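Local coordinates for protein putative methylthioribose-1-phosphate isomerase (Archaeoglobus fulgidus, PDB 1T5O) that probably catalyses the interconversion of 5-methylthioribose 1-phosphate and 5-methylthioribulose 1-phosphate, an aldose-ketose isomerisation of the methionine biosynthesis pathway, at residues Gly169-Ala174 / Asp205-Thr210; Val183-Thr188 / Leu197-Leu202; Ile245-Val250 / Ile259-Ala264. One frame throughout, in Å; residues are numbered along the deposited sequence.

Contacts 2 and 3 pack a helix on strands of one mixed, mainly parallel sheet, while contact 1 holds a helix to the turn that leads into its strand 208-212. Nearly every residue that touches is buried; Asp205 in contact 1 is the partly exposed exception. Contacts 1 and 2 are neighbours, their centres about 10 Å apart: contact 2 is nested along the chain within the loop closed by contact 1, strands 182-186 and 208-212 pair in the sheet, and the salt bridge from Arg172 to Glu201 ties their helices. Contact 3 follows later. Contact 1 adds a charged clasp at a helix end, whereas contacts 2 and 3 are apolar across their segments and lie nearer the predicted active site.

Contact 1 (Gly169-Ala174 / Asp205-Thr210); sequences GVVRSA and DGIDVT
Arg172 reaches from helix 167-176 across to Asp205 and grips a single carboxylate oxygen side-on, with NE and NH2 both 2.9 Å from Asp205 OD2. This oxygen lies close to the guanidinium plane, but the two flat groups are turned 70° apart. NE meets the anti lone pair of OD2, while NH2 comes from above the carboxylate plane; both bonds of this salt bridge are bent, with N-H...O angles of 144° and 138°. The arginine chain runs extended from CG to NE, which carries the charged end past Ile207, and its CG rests 4.1 Å from Ile207 CD1. Deeper in, Val171 CG1 meets Ile207 CG2 at 4.1 Å; both methyl branches stand anti to their own backbone N. Glu201 forms a second salt bridge with Arg172 NH2, and Arg158 makes another with Asp205 OD2, so acidic and basic groups are interleaved. A leucine in place of Arg172 would probably cost Glu201 this salt bridge and leave Asp205 leaning on Arg158, its carboxylate freer to turn. Asp205 immediately precedes Gly206, the C-prime residue of a Schellman motif that closes helix 193-204: Ile207 N bonds to Leu202 O and Gly206 N to Met203 O. The clasp thus fastens the helix-to-strand turn of a beta-alpha-beta unit to the neighbouring helix of a Rossmann-like fold.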
ATOM      1  N   GLY A 169      -7.390  -4.212  21.745  1.00 19.13           N
ATOM      2  CA  GLY A 169      -7.787  -4.448  23.123  1.00 19.48           C
ATOM      3  C   GLY A 169      -8.583  -5.755  23.155  1.00 20.17           C
ATOM      4  O   GLY A 169      -8.552  -6.498  24.148  1.00 20.51           O
ATOM      5  N   VAL A 170      -9.297  -6.039  22.067  1.00 18.30           N
ATOM      6  CA  VAL A 170     -10.084  -7.283  21.958  1.00 18.29           C
ATOM      7  C   VAL A 170      -9.123  -8.467  21.862  1.00 18.74           C
ATOM      8  O   VAL A 170      -9.367  -9.546  22.421  1.00 21.79           O
ATOM      9  CB  VAL A 170     -10.988  -7.259  20.702  1.00 19.16           C
ATOM     10  CG1 VAL A 170     -11.566  -8.659  20.430  1.00 17.09           C
ATOM     11  CG2 VAL A 170     -12.136  -6.239  20.903  1.00 20.40           C
ATOM     12  N   VAL A 171      -8.036  -8.266  21.142  1.00 19.58           N
ATOM     13  CA  VAL A 171      -7.008  -9.282  21.020  1.00 20.78           C
ATOM     14  C   VAL A 171      -6.366  -9.440  22.405  1.00 21.96           C
ATOM     15  O   VAL A 171      -6.224 -10.566  22.884  1.00 21.05           O
ATOM     16  CB  VAL A 171      -5.923  -8.890  19.987  1.00 20.70           C
ATOM     17  CG1 VAL A 171      -4.753  -9.861  20.059  1.00 21.97           C
ATOM     18  CG2 VAL A 171      -6.504  -8.926  18.570  1.00 19.11           C
ATOM     19  N   ARG A 172      -6.011  -8.339  23.075  1.00 21.42           N
ATOM     20  CA  ARG A 172      -5.400  -8.498  24.406  1.00 22.19           C
ATOM     21  C   ARG A 172      -6.325  -9.223  25.377  1.00 23.62           C
ATOM     22  O   ARG A 172      -5.872 -10.066  26.154  1.00 24.43           O
ATOM     23  CB  ARG A 172      -4.969  -7.154  25.019  1.00 22.29           C
ATOM     24  CG  ARG A 172      -3.818  -6.502  24.269  1.00 23.62           C
ATOM     25  CD  ARG A 172      -3.222  -5.295  25.000  1.00 22.53           C
ATOM     26  NE  ARG A 172      -2.022  -4.859  24.289  1.00 22.38           N
ATOM     27  CZ  ARG A 172      -2.018  -4.058  23.233  1.00 22.62           C
ATOM     28  NH1 ARG A 172      -3.161  -3.572  22.756  1.00 23.26           N
ATOM     29  NH2 ARG A 172      -0.873  -3.784  22.618  1.00 22.15           N
ATOM     30  N   SER A 173      -7.623  -8.938  25.345  1.00 24.44           N
ATOM     31  CA  SER A 173      -8.513  -9.630  26.273  1.00 23.87           C
ATOM     32  C   SER A 173      -8.582 -11.135  25.997  1.00 25.78           C
ATOM     33  O   SER A 173      -8.648 -11.941  26.944  1.00 24.40           O
ATOM     34  CB  SER A 173      -9.919  -9.032  26.235  1.00 23.95           C
ATOM     35  OG  SER A 173      -9.887  -7.689  26.703  1.00 25.91           O
ATOM     36  N   ALA A 174      -8.560 -11.529  24.721  1.00 22.97           N
ATOM     37  CA  ALA A 174      -8.611 -12.948  24.415  1.00 24.16           C
ATOM     38  C   ALA A 174      -7.309 -13.645  24.817  1.00 25.31           C
ATOM     39  O   ALA A 174      -7.327 -14.790  25.286  1.00 26.09           O
ATOM     40  CB  ALA A 174      -8.897 -13.175  22.930  1.00 23.23           C
ATOM     41  N   ASP A 205       4.315  -6.540  23.681  1.00 26.61           N
ATOM     42  CA  ASP A 205       3.479  -7.306  24.601  1.00 25.08           C
ATOM     43  C   ASP A 205       3.493  -8.818  24.380  1.00 24.69           C
ATOM     44  O   ASP A 205       2.722  -9.550  25.005  1.00 24.32           O
ATOM     45  CB  ASP A 205       2.030  -6.771  24.549  1.00 25.84           C
ATOM     46  CG  ASP A 205       1.950  -5.312  24.906  1.00 25.95           C
ATOM     47  OD1 ASP A 205       3.006  -4.729  25.293  1.00 27.09           O
ATOM     48  OD2 ASP A 205       0.852  -4.727  24.799  1.00 24.69           O
ATOM     49  N   GLY A 206       4.360  -9.294  23.490  1.00 25.34           N
ATOM     50  CA  GLY A 206       4.460 -10.722  23.244  1.00 24.52           C
ATOM     51  C   GLY A 206       3.328 -11.349  22.458  1.00 26.89           C
ATOM     52  O   GLY A 206       3.044 -12.537  22.603  1.00 27.60           O
ATOM     53  N   ILE A 207       2.653 -10.563  21.628  1.00 26.00           N
ATOM     54  CA  ILE A 207       1.579 -11.113  20.806  1.00 24.73           C
ATOM     55  C   ILE A 207       2.125 -11.340  19.394  1.00 23.05           C
ATOM     56  O   ILE A 207       2.709 -10.427  18.814  1.00 22.72           O
ATOM     57  CB  ILE A 207       0.386 -10.146  20.793  1.00 23.93           C
ATOM     58  CG1 ILE A 207      -0.108  -9.994  22.247  1.00 27.54           C
ATOM     59  CG2 ILE A 207      -0.696 -10.661  19.863  1.00 21.88           C
ATOM     60  CD1 ILE A 207      -1.364  -9.172  22.444  1.00 26.90           C
ATOM     61  N   ASP A 208       1.965 -12.556  18.866  1.00 23.80           N
ATOM     62  CA  ASP A 208       2.471 -12.880  17.521  1.00 26.36           C
ATOM     63  C   ASP A 208       1.846 -11.956  16.474  1.00 24.90           C
ATOM     64  O   ASP A 208       0.633 -11.732  16.475  1.00 24.64           O
ATOM     65  CB  ASP A 208       2.152 -14.321  17.132  1.00 30.23           C
ATOM     66  CG  ASP A 208       2.939 -15.340  17.938  1.00 38.56           C
ATOM     67  OD1 ASP A 208       2.646 -16.555  17.814  1.00 42.10           O
ATOM     68  OD2 ASP A 208       3.852 -14.936  18.692  1.00 40.17           O
ATOM     69  N   VAL A 209       2.686 -11.412  15.609  1.00 24.37           N
ATOM     70  CA  VAL A 209       2.230 -10.527  14.541  1.00 22.95           C
ATOM     71  C   VAL A 209       3.100 -10.706  13.295  1.00 23.07           C
ATOM     72  O   VAL A 209       4.335 -10.842  13.379  1.00 23.72           O
ATOM     73  CB  VAL A 209       2.250  -9.021  14.975  1.00 22.84           C
ATOM     74  CG1 VAL A 209       3.696  -8.570  15.269  1.00 21.42           C
ATOM     75  CG2 VAL A 209       1.615  -8.122  13.848  1.00 22.03           C
ATOM     76  N   THR A 210       2.436 -10.736  12.143  1.00 20.85           N
ATOM     77  CA  THR A 210       3.102 -10.837  10.851  1.00 22.01           C
ATOM     78  C   THR A 210       2.662  -9.593  10.057  1.00 21.92           C
ATOM     79  O   THR A 210       1.472  -9.264  10.001  1.00 22.74           O
ATOM     80  CB  THR A 210       2.690 -12.131  10.109  1.00 22.49           C
ATOM     81  OG1 THR A 210       2.989 -13.247  10.945  1.00 23.88           O
ATOM     82  CG2 THR A 210       3.461 -12.286   8.797  1.00 22.60           C
TER

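Contact 2 (Val183-Thr188 / Leu197-Leu202); sequences VIACET and LTCWEL
Val183 and Leu202 make the closest apolar contact between segments 183-188 and 197-202. Leu202 CD1 comes in crosswise, at about a right angle to the valine side chain, and sits 3.7 Å from Val183 CG1 and 3.9 Å from Val183 CB. With CG1 anti to the backbone N (chi1 173°), Val183 offers this branch to the leucine methyl, and its CG2 also lies near CD1. Two residues on along the strand, the small Ala185 meets the preceding turn of the helix: its CB lies 3.9 Å from Thr198 CG2 and 4.2 Å from Cys199 SG. No hydrogen bond joins the two segments.

The polar atoms look to other partners. Thr198 has OG1 beside the backbone N (chi1 -68°), which leaves CG2 anti to it and turned onto Ala185, while OG1 hydrogen-bonds to Cys154 O and Asn155 ND2. Cys154 is the predicted transition-state stabiliser, so a second-shell role for Thr198 in holding that loop is plausible. Beyond the strand's end, Thr188 OG1 bonds to Cys186 O at 2.8 Å, from above the carbonyl plane, and also to Cys154 N.

The axes of segments 183-186 and 197-202 approach to 9.0 Å and run nearly antiparallel, at 153°, within the first two elements of a right-handed beta-alpha-beta crossover completed by strand 208-212. Val209 of that strand packs on Ala185, Val171 of helix 167-176 covers Val183, and strand 149-152 pairs with the other edge of strand 182-186.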
ATOM      1  N   VAL A 183      -1.751 -12.231  15.095  1.00 21.11           N
ATOM      2  CA  VAL A 183      -2.268 -11.105  14.321  1.00 21.47           C
ATOM      3  C   VAL A 183      -1.543 -10.904  13.003  1.00 20.94           C
ATOM      4  O   VAL A 183      -0.329 -11.107  12.922  1.00 20.78           O
ATOM      5  CB  VAL A 183      -2.134  -9.793  15.146  1.00 19.17           C
ATOM      6  CG1 VAL A 183      -2.505  -8.554  14.299  1.00 15.92           C
ATOM      7  CG2 VAL A 183      -3.021  -9.888  16.403  1.00 20.48           C
ATOM      8  N   ILE A 184      -2.295 -10.542  11.967  1.00 19.34           N
ATOM      9  CA  ILE A 184      -1.667 -10.196  10.711  1.00 19.50           C
ATOM     10  C   ILE A 184      -1.979  -8.705  10.598  1.00 17.75           C
ATOM     11  O   ILE A 184      -3.136  -8.311  10.584  1.00 18.48           O
ATOM     12  CB  ILE A 184      -2.246 -10.967   9.538  1.00 20.07           C
ATOM     13  CG1 ILE A 184      -1.799 -12.436   9.636  1.00 18.88           C
ATOM     14  CG2 ILE A 184      -1.775 -10.319   8.199  1.00 18.81           C
ATOM     15  CD1 ILE A 184      -2.398 -13.331   8.565  1.00 19.49           C
ATOM     16  N   ALA A 185      -0.945  -7.879  10.501  1.00 18.41           N
ATOM     17  CA  ALA A 185      -1.130  -6.431  10.433  1.00 17.97           C
ATOM     18  C   ALA A 185      -0.774  -5.820   9.084  1.00 18.70           C
ATOM     19  O   ALA A 185       0.327  -6.043   8.570  1.00 19.99           O
ATOM     20  CB  ALA A 185      -0.284  -5.756  11.523  1.00 17.31           C
ATOM     21  N   CYS A 186      -1.695  -5.044   8.517  1.00 17.03           N
ATOM     22  CA  CYS A 186      -1.435  -4.345   7.254  1.00 16.87           C
ATOM     23  C   CYS A 186      -0.580  -3.125   7.549  1.00 18.57           C
ATOM     24  O   CYS A 186      -0.875  -2.397   8.497  1.00 18.85           O
ATOM     25  CB  CYS A 186      -2.756  -3.912   6.623  1.00 17.90           C
ATOM     26  SG  CYS A 186      -3.645  -5.352   6.058  1.00 19.48           S
ATOM     27  N   GLU A 187       0.455  -2.882   6.734  1.00 17.79           N
ATOM     28  CA  GLU A 187       1.365  -1.773   6.997  1.00 17.57           C
ATOM     29  C   GLU A 187       0.630  -0.449   7.100  1.00 18.54           C
ATOM     30  O   GLU A 187       1.046   0.421   7.850  1.00 16.43           O
ATOM     31  CB  GLU A 187       2.488  -1.701   5.946  1.00 19.27           C
ATOM     32  CG  GLU A 187       2.080  -1.100   4.619  1.00 21.47           C
ATOM     33  CD  GLU A 187       3.254  -0.972   3.640  1.00 22.88           C
ATOM     34  OE1 GLU A 187       4.406  -0.745   4.087  1.00 22.02           O
ATOM     35  OE2 GLU A 187       3.011  -1.074   2.415  1.00 20.67           O
ATOM     36  N   THR A 188      -0.476  -0.330   6.366  1.00 19.56           N
ATOM     37  CA  THR A 188      -1.338   0.852   6.365  1.00 19.18           C
ATOM     38  C   THR A 188      -0.704   2.116   5.753  1.00 19.42           C
ATOM     39  O   THR A 188      -0.310   3.041   6.462  1.00 17.33           O
ATOM     40  CB  THR A 188      -1.859   1.175   7.816  1.00 20.22           C
ATOM     41  OG1 THR A 188      -2.396  -0.021   8.402  1.00 20.50           O
ATOM     42  CG2 THR A 188      -2.971   2.259   7.775  1.00 18.35           C
ATOM     43  N   LEU A 197       3.518   1.335  14.379  1.00 24.09           N
ATOM     44  CA  LEU A 197       2.881   1.294  15.683  1.00 22.92           C
ATOM     45  C   LEU A 197       2.273  -0.045  16.097  1.00 22.90           C
ATOM     46  O   LEU A 197       2.573  -0.554  17.167  1.00 20.24           O
ATOM     47  CB  LEU A 197       1.831   2.413  15.731  1.00 18.74           C
ATOM     48  CG  LEU A 197       2.357   3.785  15.239  1.00 20.17           C
ATOM     49  CD1 LEU A 197       1.269   4.876  15.316  1.00 20.83           C
ATOM     50  CD2 LEU A 197       3.554   4.226  16.102  1.00 21.59           C
ATOM     51  N   THR A 198       1.432  -0.623  15.248  1.00 20.94           N
ATOM     52  CA  THR A 198       0.799  -1.876  15.615  1.00 19.14           C
ATOM     53  C   THR A 198       1.789  -3.010  15.825  1.00 20.03           C
ATOM     54  O   THR A 198       1.678  -3.754  16.807  1.00 18.55           O
ATOM     55  CB  THR A 198      -0.246  -2.273  14.560  1.00 19.01           C
ATOM     56  OG1 THR A 198      -1.317  -1.335  14.634  1.00 18.66           O
ATOM     57  CG2 THR A 198      -0.770  -3.673  14.791  1.00 18.16           C
ATOM     58  N   CYS A 199       2.752  -3.156  14.920  1.00 18.85           N
ATOM     59  CA  CYS A 199       3.712  -4.227  15.086  1.00 21.79           C
ATOM     60  C   CYS A 199       4.544  -4.007  16.369  1.00 21.92           C
ATOM     61  O   CYS A 199       4.908  -4.962  17.049  1.00 22.37           O
ATOM     62  CB  CYS A 199       4.618  -4.349  13.856  1.00 21.22           C
ATOM     63  SG  CYS A 199       3.793  -5.041  12.363  1.00 21.32           S
ATOM     64  N   TRP A 200       4.843  -2.750  16.675  1.00 22.49           N
ATOM     65  CA  TRP A 200       5.612  -2.428  17.865  1.00 23.56           C
ATOM     66  C   TRP A 200       4.876  -2.810  19.150  1.00 22.11           C
ATOM     67  O   TRP A 200       5.386  -3.593  19.971  1.00 21.25           O
ATOM     68  CB  TRP A 200       5.947  -0.933  17.905  1.00 24.32           C
ATOM     69  CG  TRP A 200       6.873  -0.598  19.058  1.00 29.82           C
ATOM     70  CD1 TRP A 200       8.249  -0.713  19.075  1.00 28.62           C
ATOM     71  CD2 TRP A 200       6.485  -0.239  20.399  1.00 29.22           C
ATOM     72  NE1 TRP A 200       8.718  -0.457  20.345  1.00 30.82           N
ATOM     73  CE2 TRP A 200       7.663  -0.167  21.172  1.00 30.21           C
ATOM     74  CE3 TRP A 200       5.248   0.020  21.015  1.00 32.53           C
ATOM     75  CZ2 TRP A 200       7.650   0.153  22.541  1.00 32.24           C
ATOM     76  CZ3 TRP A 200       5.232   0.340  22.387  1.00 33.19           C
ATOM     77  CH2 TRP A 200       6.431   0.401  23.130  1.00 33.47           C
ATOM     78  N   GLU A 201       3.668  -2.287  19.331  1.00 21.03           N
ATOM     79  CA  GLU A 201       2.954  -2.599  20.563  1.00 22.26           C
ATOM     80  C   GLU A 201       2.602  -4.074  20.715  1.00 22.34           C
ATOM     81  O   GLU A 201       2.519  -4.564  21.841  1.00 23.07           O
ATOM     82  CB  GLU A 201       1.703  -1.723  20.731  1.00 22.43           C
ATOM     83  CG  GLU A 201       0.572  -1.963  19.719  1.00 21.64           C
ATOM     84  CD  GLU A 201      -0.670  -1.202  20.105  1.00 18.61           C
ATOM     85  OE1 GLU A 201      -1.454  -1.703  20.934  1.00 22.45           O
ATOM     86  OE2 GLU A 201      -0.854  -0.069  19.613  1.00 23.50           O
ATOM     87  N   LEU A 202       2.429  -4.802  19.614  1.00 20.86           N
ATOM     88  CA  LEU A 202       2.100  -6.210  19.763  1.00 21.16           C
ATOM     89  C   LEU A 202       3.378  -6.984  20.112  1.00 21.41           C
ATOM     90  O   LEU A 202       3.380  -7.841  21.003  1.00 21.03           O
ATOM     91  CB  LEU A 202       1.451  -6.765  18.480  1.00 20.63           C
ATOM     92  CG  LEU A 202       0.020  -6.251  18.216  1.00 21.02           C
ATOM     93  CD1 LEU A 202      -0.478  -6.726  16.859  1.00 18.34           C
ATOM     94  CD2 LEU A 202      -0.894  -6.729  19.311  1.00 20.00           C
TER

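Contact 3 (Ile245-Val250 / Ile259-Ala264); sequences IGTYTV and IPFYVA
Helix 247-256 and strand 261-264 follow one another in the Rossmann-like core, and Phe261 joins the start of the helix to the parallel sheet. Across the contact, the edge of its ring is what meets the helix. The side chain leaves the strand with CG anti to the backbone N (chi1 -175°), which carries the ring toward one turn of helix bounded by Thr247 and Val250; both side chains cross it at about a right angle. It also packs on Val229 and Val231 of the adjacent strand 228-231.

Gly246 holds the N-cap position, with backbone angles that would drive any CB into the preceding carbonyl oxygen, and its own O accepts from Val250 N at 3.1 Å. Thr247 has a divided role: OG1 bonds to Lys244 O and Asn243 ND2, both from residues predicted to bind substrate, while its methyl faces the phenylalanine. Tyr153 packs against Thr247 and Val250 as well. At the ring itself, Val250 CG1 lies near the ring plane, 4.1 Å from Phe261 CE1, and Thr247 CG2 meets the neighbouring edge carbon, Phe261 CZ, in plane at 3.9 Å.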
ATOM      1  N   ILE A 245      -8.225   5.296   5.653  1.00 19.50           N
ATOM      2  CA  ILE A 245      -8.403   4.804   4.270  1.00 21.52           C
ATOM      3  C   ILE A 245      -7.813   3.418   4.090  1.00 20.80           C
ATOM      4  O   ILE A 245      -6.708   3.128   4.545  1.00 18.95           O
ATOM      5  CB  ILE A 245      -7.695   5.613   3.129  1.00 24.40           C
ATOM      6  CG1 ILE A 245      -6.966   6.786   3.716  1.00 28.61           C
ATOM      7  CG2 ILE A 245      -8.663   5.864   1.930  1.00 25.19           C
ATOM      8  CD1 ILE A 245      -5.637   6.384   4.160  1.00 25.50           C
ATOM      9  N   GLY A 246      -8.552   2.580   3.374  1.00 20.40           N
ATOM     10  CA  GLY A 246      -8.079   1.234   3.110  1.00 19.03           C
ATOM     11  C   GLY A 246      -8.969   0.240   3.807  1.00 18.48           C
ATOM     12  O   GLY A 246      -9.127  -0.895   3.358  1.00 18.46           O
ATOM     13  N   THR A 247      -9.564   0.679   4.912  1.00 17.12           N
ATOM     14  CA  THR A 247     -10.443  -0.182   5.689  1.00 17.33           C
ATOM     15  C   THR A 247     -11.570  -0.741   4.812  1.00 15.83           C
ATOM     16  O   THR A 247     -11.856  -1.952   4.859  1.00 15.71           O
ATOM     17  CB  THR A 247     -11.055   0.585   6.898  1.00 17.74           C
ATOM     18  OG1 THR A 247      -9.999   1.062   7.733  1.00 15.94           O
ATOM     19  CG2 THR A 247     -11.963  -0.331   7.708  1.00 13.94           C
ATOM     20  N   TYR A 248     -12.188   0.118   4.009  1.00 15.46           N
ATOM     21  CA  TYR A 248     -13.280  -0.334   3.137  1.00 15.29           C
ATOM     22  C   TYR A 248     -12.790  -1.441   2.199  1.00 15.62           C
ATOM     23  O   TYR A 248     -13.476  -2.465   2.016  1.00 17.70           O
ATOM     24  CB  TYR A 248     -13.863   0.839   2.307  1.00 17.52           C
ATOM     25  CG  TYR A 248     -14.764   0.360   1.175  1.00 17.88           C
ATOM     26  CD1 TYR A 248     -14.403   0.558  -0.173  1.00 16.81           C
ATOM     27  CD2 TYR A 248     -15.929  -0.356   1.449  1.00 15.61           C
ATOM     28  CE1 TYR A 248     -15.204   0.043  -1.219  1.00 17.15           C
ATOM     29  CE2 TYR A 248     -16.727  -0.873   0.425  1.00 16.02           C
ATOM     30  CZ  TYR A 248     -16.353  -0.663  -0.911  1.00 19.24           C
ATOM     31  OH  TYR A 248     -17.151  -1.145  -1.921  1.00 18.76           O
ATOM     32  N   THR A 249     -11.607  -1.254   1.618  1.00 15.18           N
ATOM     33  CA  THR A 249     -11.050  -2.276   0.730  1.00 16.28           C
ATOM     34  C   THR A 249     -10.954  -3.599   1.459  1.00 15.62           C
ATOM     35  O   THR A 249     -11.347  -4.617   0.934  1.00 14.57           O
ATOM     36  CB  THR A 249      -9.632  -1.895   0.234  1.00 16.23           C
ATOM     37  OG1 THR A 249      -9.721  -0.675  -0.497  1.00 16.94           O
ATOM     38  CG2 THR A 249      -9.057  -2.985  -0.716  1.00 13.67           C
ATOM     39  N   VAL A 250     -10.383  -3.586   2.655  1.00 15.35           N
ATOM     40  CA  VAL A 250     -10.268  -4.810   3.433  1.00 15.77           C
ATOM     41  C   VAL A 250     -11.658  -5.418   3.647  1.00 16.41           C
ATOM     42  O   VAL A 250     -11.831  -6.638   3.538  1.00 15.70           O
ATOM     43  CB  VAL A 250      -9.614  -4.560   4.817  1.00 15.00           C
ATOM     44  CG1 VAL A 250      -9.567  -5.909   5.641  1.00 15.10           C
ATOM     45  CG2 VAL A 250      -8.196  -3.992   4.630  1.00 15.94           C
ATOM     46  N   ILE A 259     -15.412 -13.803   5.633  1.00 22.09           N
ATOM     47  CA  ILE A 259     -14.601 -13.694   6.828  1.00 20.46           C
ATOM     48  C   ILE A 259     -15.234 -12.653   7.744  1.00 19.93           C
ATOM     49  O   ILE A 259     -15.469 -11.541   7.321  1.00 19.26           O
ATOM     50  CB  ILE A 259     -13.178 -13.284   6.463  1.00 21.90           C
ATOM     51  CG1 ILE A 259     -12.593 -14.373   5.561  1.00 21.61           C
ATOM     52  CG2 ILE A 259     -12.357 -13.061   7.723  1.00 19.31           C
ATOM     53  CD1 ILE A 259     -11.096 -14.276   5.373  1.00 29.14           C
ATOM     54  N   PRO A 260     -15.527 -13.023   9.013  1.00 19.43           N
ATOM     55  CA  PRO A 260     -16.143 -12.057   9.939  1.00 18.27           C
ATOM     56  C   PRO A 260     -15.334 -10.769  10.009  1.00 17.70           C
ATOM     57  O   PRO A 260     -14.107 -10.814  10.145  1.00 17.28           O
ATOM     58  CB  PRO A 260     -16.177 -12.821  11.281  1.00 18.26           C
ATOM     59  CG  PRO A 260     -16.346 -14.296  10.817  1.00 18.16           C
ATOM     60  CD  PRO A 260     -15.405 -14.366   9.618  1.00 17.69           C
ATOM     61  N   PHE A 261     -16.023  -9.627   9.880  1.00 16.47           N
ATOM     62  CA  PHE A 261     -15.371  -8.313   9.914  1.00 17.58           C
ATOM     63  C   PHE A 261     -15.966  -7.522  11.090  1.00 16.41           C
ATOM     64  O   PHE A 261     -17.151  -7.171  11.104  1.00 16.52           O
ATOM     65  CB  PHE A 261     -15.610  -7.585   8.574  1.00 18.12           C
ATOM     66  CG  PHE A 261     -14.883  -6.269   8.450  1.00 19.00           C
ATOM     67  CD1 PHE A 261     -13.637  -6.198   7.817  1.00 19.30           C
ATOM     68  CD2 PHE A 261     -15.475  -5.085   8.915  1.00 18.79           C
ATOM     69  CE1 PHE A 261     -12.991  -4.979   7.635  1.00 18.86           C
ATOM     70  CE2 PHE A 261     -14.831  -3.853   8.738  1.00 19.05           C
ATOM     71  CZ  PHE A 261     -13.595  -3.798   8.100  1.00 17.35           C
ATOM     72  N   TYR A 262     -15.143  -7.271  12.093  1.00 17.70           N
ATOM     73  CA  TYR A 262     -15.608  -6.562  13.279  1.00 18.42           C
ATOM     74  C   TYR A 262     -15.021  -5.171  13.413  1.00 17.15           C
ATOM     75  O   TYR A 262     -13.874  -4.937  13.037  1.00 16.54           O
ATOM     76  CB  TYR A 262     -15.247  -7.377  14.539  1.00 17.43           C
ATOM     77  CG  TYR A 262     -15.892  -8.736  14.566  1.00 19.93           C
ATOM     78  CD1 TYR A 262     -17.286  -8.865  14.567  1.00 16.61           C
ATOM     79  CD2 TYR A 262     -15.105  -9.905  14.577  1.00 20.47           C
ATOM     80  CE1 TYR A 262     -17.875 -10.109  14.579  1.00 18.66           C
ATOM     81  CE2 TYR A 262     -15.695 -11.178  14.585  1.00 19.10           C
ATOM     82  CZ  TYR A 262     -17.071 -11.268  14.589  1.00 19.68           C
ATOM     83  OH  TYR A 262     -17.667 -12.494  14.631  1.00 18.36           O
ATOM     84  N   VAL A 263     -15.822  -4.251  13.939  1.00 15.30           N
ATOM     85  CA  VAL A 263     -15.352  -2.896  14.185  1.00 17.96           C
ATOM     86  C   VAL A 263     -15.480  -2.670  15.702  1.00 17.71           C
ATOM     87  O   VAL A 263     -16.566  -2.792  16.281  1.00 18.58           O
ATOM     88  CB  VAL A 263     -16.203  -1.824  13.441  1.00 16.89           C
ATOM     89  CG1 VAL A 263     -15.730  -0.459  13.874  1.00 15.68           C
ATOM     90  CG2 VAL A 263     -16.054  -1.977  11.908  1.00 14.15           C
ATOM     91  N   ALA A 264     -14.367  -2.373  16.347  1.00 17.27           N
ATOM     92  CA  ALA A 264     -14.386  -2.148  17.789  1.00 18.96           C
ATOM     93  C   ALA A 264     -14.376  -0.639  18.034  1.00 18.12           C
ATOM     94  O   ALA A 264     -13.442   0.050  17.622  1.00 18.79           O
ATOM     95  CB  ALA A 264     -13.139  -2.810  18.438  1.00 17.49           C
TER